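Long-range contact in putative citrate lyase, alfa subunit (Streptococcus mutans, PDB 2HJ0), which is a putative alpha subunit of the citrate lyase family, built on two mainly parallel beta sheets flanked by helices: residues Thr185-Ala193 against Asp327-Ala336. Residues are numbered along the deposited sequence; the frame is centred on the assembly and turned at random.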
loop_
_atom_site.group_PDB
_atom_site.type_symbol
_atom_site.label_atom_id
_atom_site.label_comp_id
_atom_site.label_asym_id
_atom_site.label_seq_id
_atom_site.Cartn_x
_atom_site.Cartn_y
_atom_site.Cartn_z
ATOM N N THR A 185 -12.539 19.596 -5.254
ATOM C CA THR A 185 -13.574 18.900 -4.525
ATOM C C THR A 185 -12.934 17.821 -3.674
ATOM O O THR A 185 -13.117 16.627 -3.935
ATOM C CB THR A 185 -14.558 18.235 -5.488
ATOM O OG1 THR A 185 -14.925 19.163 -6.514
ATOM C CG2 THR A 185 -15.804 17.785 -4.742
ATOM N N THR A 186 -12.182 18.236 -2.659
ATOM C CA THR A 186 -11.494 17.301 -1.765
ATOM C C THR A 186 -12.400 16.668 -0.717
ATOM O O THR A 186 -13.511 17.119 -0.495
ATOM C CB THR A 186 -10.346 18.009 -1.015
ATOM O OG1 THR A 186 -10.897 18.973 -0.104
ATOM C CG2 THR A 186 -9.417 18.717 -2.000
ATOM N N CYS A 187 -11.914 15.621 -0.068
ATOM C CA CYS A 187 -12.685 14.955 0.981
ATOM C C CYS A 187 -11.731 14.417 2.046
ATOM O O CYS A 187 -12.148 13.781 3.013
ATOM C CB CYS A 187 -13.478 13.796 0.398
ATOM S SG CYS A 187 -12.426 12.578 -0.389
ATOM N N GLY A 188 -10.443 14.664 1.843
ATOM C CA GLY A 188 -9.451 14.200 2.790
ATOM C C GLY A 188 -9.060 12.745 2.595
ATOM O O GLY A 188 -8.646 12.337 1.509
ATOM N N SER A 189 -9.187 11.957 3.657
ATOM C CA SER A 189 -8.843 10.555 3.595
ATOM C C SER A 189 -9.658 9.788 2.556
ATOM O O SER A 189 -10.742 10.215 2.149
ATOM C CB SER A 189 -9.040 9.911 4.958
ATOM O OG SER A 189 -8.837 8.514 4.867
ATOM N N LEU A 190 -9.109 8.655 2.128
ATOM C CA LEU A 190 -9.746 7.779 1.150
ATOM C C LEU A 190 -9.670 6.333 1.622
ATOM O O LEU A 190 -9.583 5.416 0.810
ATOM C CB LEU A 190 -9.050 7.902 -0.196
ATOM C CG LEU A 190 -9.371 9.169 -0.971
ATOM C CD1 LEU A 190 -8.584 9.168 -2.270
ATOM C CD2 LEU A 190 -10.877 9.240 -1.254
ATOM N N GLY A 191 -9.715 6.152 2.940
ATOM C CA GLY A 191 -9.628 4.834 3.538
ATOM C C GLY A 191 -10.592 3.764 3.058
ATOM O O GLY A 191 -10.221 2.595 2.988
ATOM N N TYR A 192 -11.826 4.130 2.736
ATOM C CA TYR A 192 -12.746 3.108 2.279
ATOM C C TYR A 192 -12.432 2.771 0.820
ATOM O O TYR A 192 -12.475 1.612 0.435
ATOM C CB TYR A 192 -14.207 3.555 2.450
ATOM C CG TYR A 192 -14.581 3.875 3.887
ATOM C CD1 TYR A 192 -14.339 2.959 4.916
ATOM C CD2 TYR A 192 -15.111 5.128 4.229
ATOM C CE1 TYR A 192 -14.602 3.290 6.255
ATOM C CE2 TYR A 192 -15.380 5.471 5.558
ATOM C CZ TYR A 192 -15.119 4.552 6.569
ATOM O OH TYR A 192 -15.335 4.898 7.887
ATOM N N ALA A 193 -12.082 3.766 0.009
ATOM C CA ALA A 193 -11.773 3.497 -1.393
ATOM C C ALA A 193 -10.449 2.764 -1.591
ATOM O O ALA A 193 -10.297 1.980 -2.533
ATOM C CB ALA A 193 -11.762 4.789 -2.186
ATOM N N ASP A 327 -6.502 8.480 10.485
ATOM C CA ASP A 327 -7.737 8.892 9.813
ATOM C C ASP A 327 -8.241 7.958 8.713
ATOM O O ASP A 327 -7.551 7.729 7.719
ATOM C CB ASP A 327 -7.499 10.289 9.212
ATOM C CG ASP A 327 -8.765 10.959 8.728
ATOM O OD1 ASP A 327 -9.704 10.260 8.302
ATOM O OD2 ASP A 327 -8.806 12.209 8.763
ATOM N N VAL A 328 -9.455 7.441 8.879
ATOM C CA VAL A 328 -10.022 6.567 7.862
ATOM C C VAL A 328 -11.103 7.333 7.101
ATOM O O VAL A 328 -11.509 6.955 6.002
ATOM C CB VAL A 328 -10.636 5.303 8.474
ATOM C CG1 VAL A 328 -11.950 5.631 9.177
ATOM C CG2 VAL A 328 -10.840 4.275 7.385
ATOM N N GLN A 329 -11.563 8.417 7.701
ATOM C CA GLN A 329 -12.573 9.246 7.074
ATOM C C GLN A 329 -12.701 10.598 7.775
ATOM O O GLN A 329 -12.703 10.678 9.002
ATOM C CB GLN A 329 -13.915 8.530 7.078
ATOM C CG GLN A 329 -15.056 9.470 6.901
ATOM C CD GLN A 329 -16.364 8.757 6.775
ATOM O OE1 GLN A 329 -16.631 7.782 7.494
ATOM N NE2 GLN A 329 -17.205 9.236 5.862
ATOM N N ASP A 330 -12.807 11.660 6.987
ATOM C CA ASP A 330 -12.943 12.995 7.544
ATOM C C ASP A 330 -14.395 13.403 7.556
ATOM O O ASP A 330 -15.146 13.043 6.658
ATOM C CB ASP A 330 -12.148 13.988 6.718
ATOM C CG ASP A 330 -10.680 13.768 6.833
ATOM O OD1 ASP A 330 -10.028 13.554 5.789
ATOM O OD2 ASP A 330 -10.178 13.807 7.978
ATOM N N PHE A 331 -14.783 14.169 8.568
ATOM C CA PHE A 331 -16.161 14.618 8.693
ATOM C C PHE A 331 -16.379 16.134 8.528
ATOM O O PHE A 331 -17.451 16.651 8.852
ATOM C CB PHE A 331 -16.732 14.131 10.025
ATOM C CG PHE A 331 -17.243 12.711 9.984
ATOM C CD1 PHE A 331 -18.604 12.448 9.891
ATOM C CD2 PHE A 331 -16.363 11.636 10.028
ATOM C CE1 PHE A 331 -19.074 11.134 9.843
ATOM C CE2 PHE A 331 -16.829 10.325 9.981
ATOM C CZ PHE A 331 -18.183 10.073 9.888
ATOM N N ASP A 332 -15.363 16.840 8.038
ATOM C CA ASP A 332 -15.463 18.277 7.781
ATOM C C ASP A 332 -14.216 18.767 7.050
ATOM O O ASP A 332 -13.140 18.187 7.183
ATOM C CB ASP A 332 -15.688 19.072 9.075
ATOM C CG ASP A 332 -14.585 18.885 10.079
ATOM O OD1 ASP A 332 -14.753 19.349 11.223
ATOM O OD2 ASP A 332 -13.549 18.278 9.735
ATOM N N HIS A 333 -14.363 19.830 6.272
ATOM C CA HIS A 333 -13.247 20.348 5.499
ATOM C C HIS A 333 -11.940 20.534 6.273
ATOM O O HIS A 333 -10.880 20.082 5.839
ATOM C CB HIS A 333 -13.643 21.664 4.834
ATOM C CG HIS A 333 -12.555 22.271 4.014
ATOM N ND1 HIS A 333 -12.013 21.638 2.916
ATOM C CD2 HIS A 333 -11.866 23.425 4.165
ATOM C CE1 HIS A 333 -11.033 22.376 2.429
ATOM N NE2 HIS A 333 -10.921 23.464 3.168
ATOM N N PRO A 334 -11.991 21.202 7.431
ATOM C CA PRO A 334 -10.764 21.408 8.209
ATOM C C PRO A 334 -10.009 20.118 8.537
ATOM O O PRO A 334 -8.775 20.104 8.526
ATOM C CB PRO A 334 -11.262 22.153 9.454
ATOM C CG PRO A 334 -12.671 21.699 9.583
ATOM C CD PRO A 334 -13.166 21.704 8.161
ATOM N N SER A 335 -10.732 19.035 8.821
ATOM C CA SER A 335 -10.062 17.765 9.114
ATOM C C SER A 335 -9.392 17.229 7.864
ATOM O O SER A 335 -8.300 16.672 7.923
ATOM C CB SER A 335 -11.043 16.722 9.630
ATOM O OG SER A 335 -11.409 17.009 10.965
ATOM N N ALA A 336 -10.048 17.394 6.726
ATOM C CA ALA A 336 -9.455 16.922 5.503
ATOM C C ALA A 336 -8.213 17.770 5.258
ATOM O O ALA A 336 -7.178 17.259 4.848
ATOM C CB ALA A 336 -10.427 17.047 4.363
#
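The ring of Tyr-192 meets Val-328 and Gln-329: Val-328 O lies over one face, offset toward the rim, and the amide of Gln-329 stands at the ring edge, its plane turned 85° from the ring. His-71 also stacks on the ring. Gln-329 OE1 comes 3.2 Å from Tyr-192 OH; the hydroxyl may donate to it, but another acceptor competes for the same proton. The extended Gln-329 chain, with CG anti to the backbone N (chi1 160°), carries the amide to that edge; a bound citric acid molecule, probably from the crystallisation liquor, lies close to this side chain. Val-328 crosses the tyrosine at about a right angle, its CG2 4.0 Å from Tyr-192 CE1.

Farther along, Asp-330 OD1 takes the hydrogen bond of Ser-189 N at 2.8 Å, nearly along its C-O axis, and Ala-336 CB lies against Gly-188 CA, 3.4 Å away. Ser-189 OG accepts from Gly-191 N in an ST turn.

This buried contact links elements of the two large sheets: the loop entering helix 191-199, which leads into strand 202-207 of one, meets the turn after strand 322-327 of the other, short strand 329-330 and the start of helix 333-341, which Asp-332 N-caps.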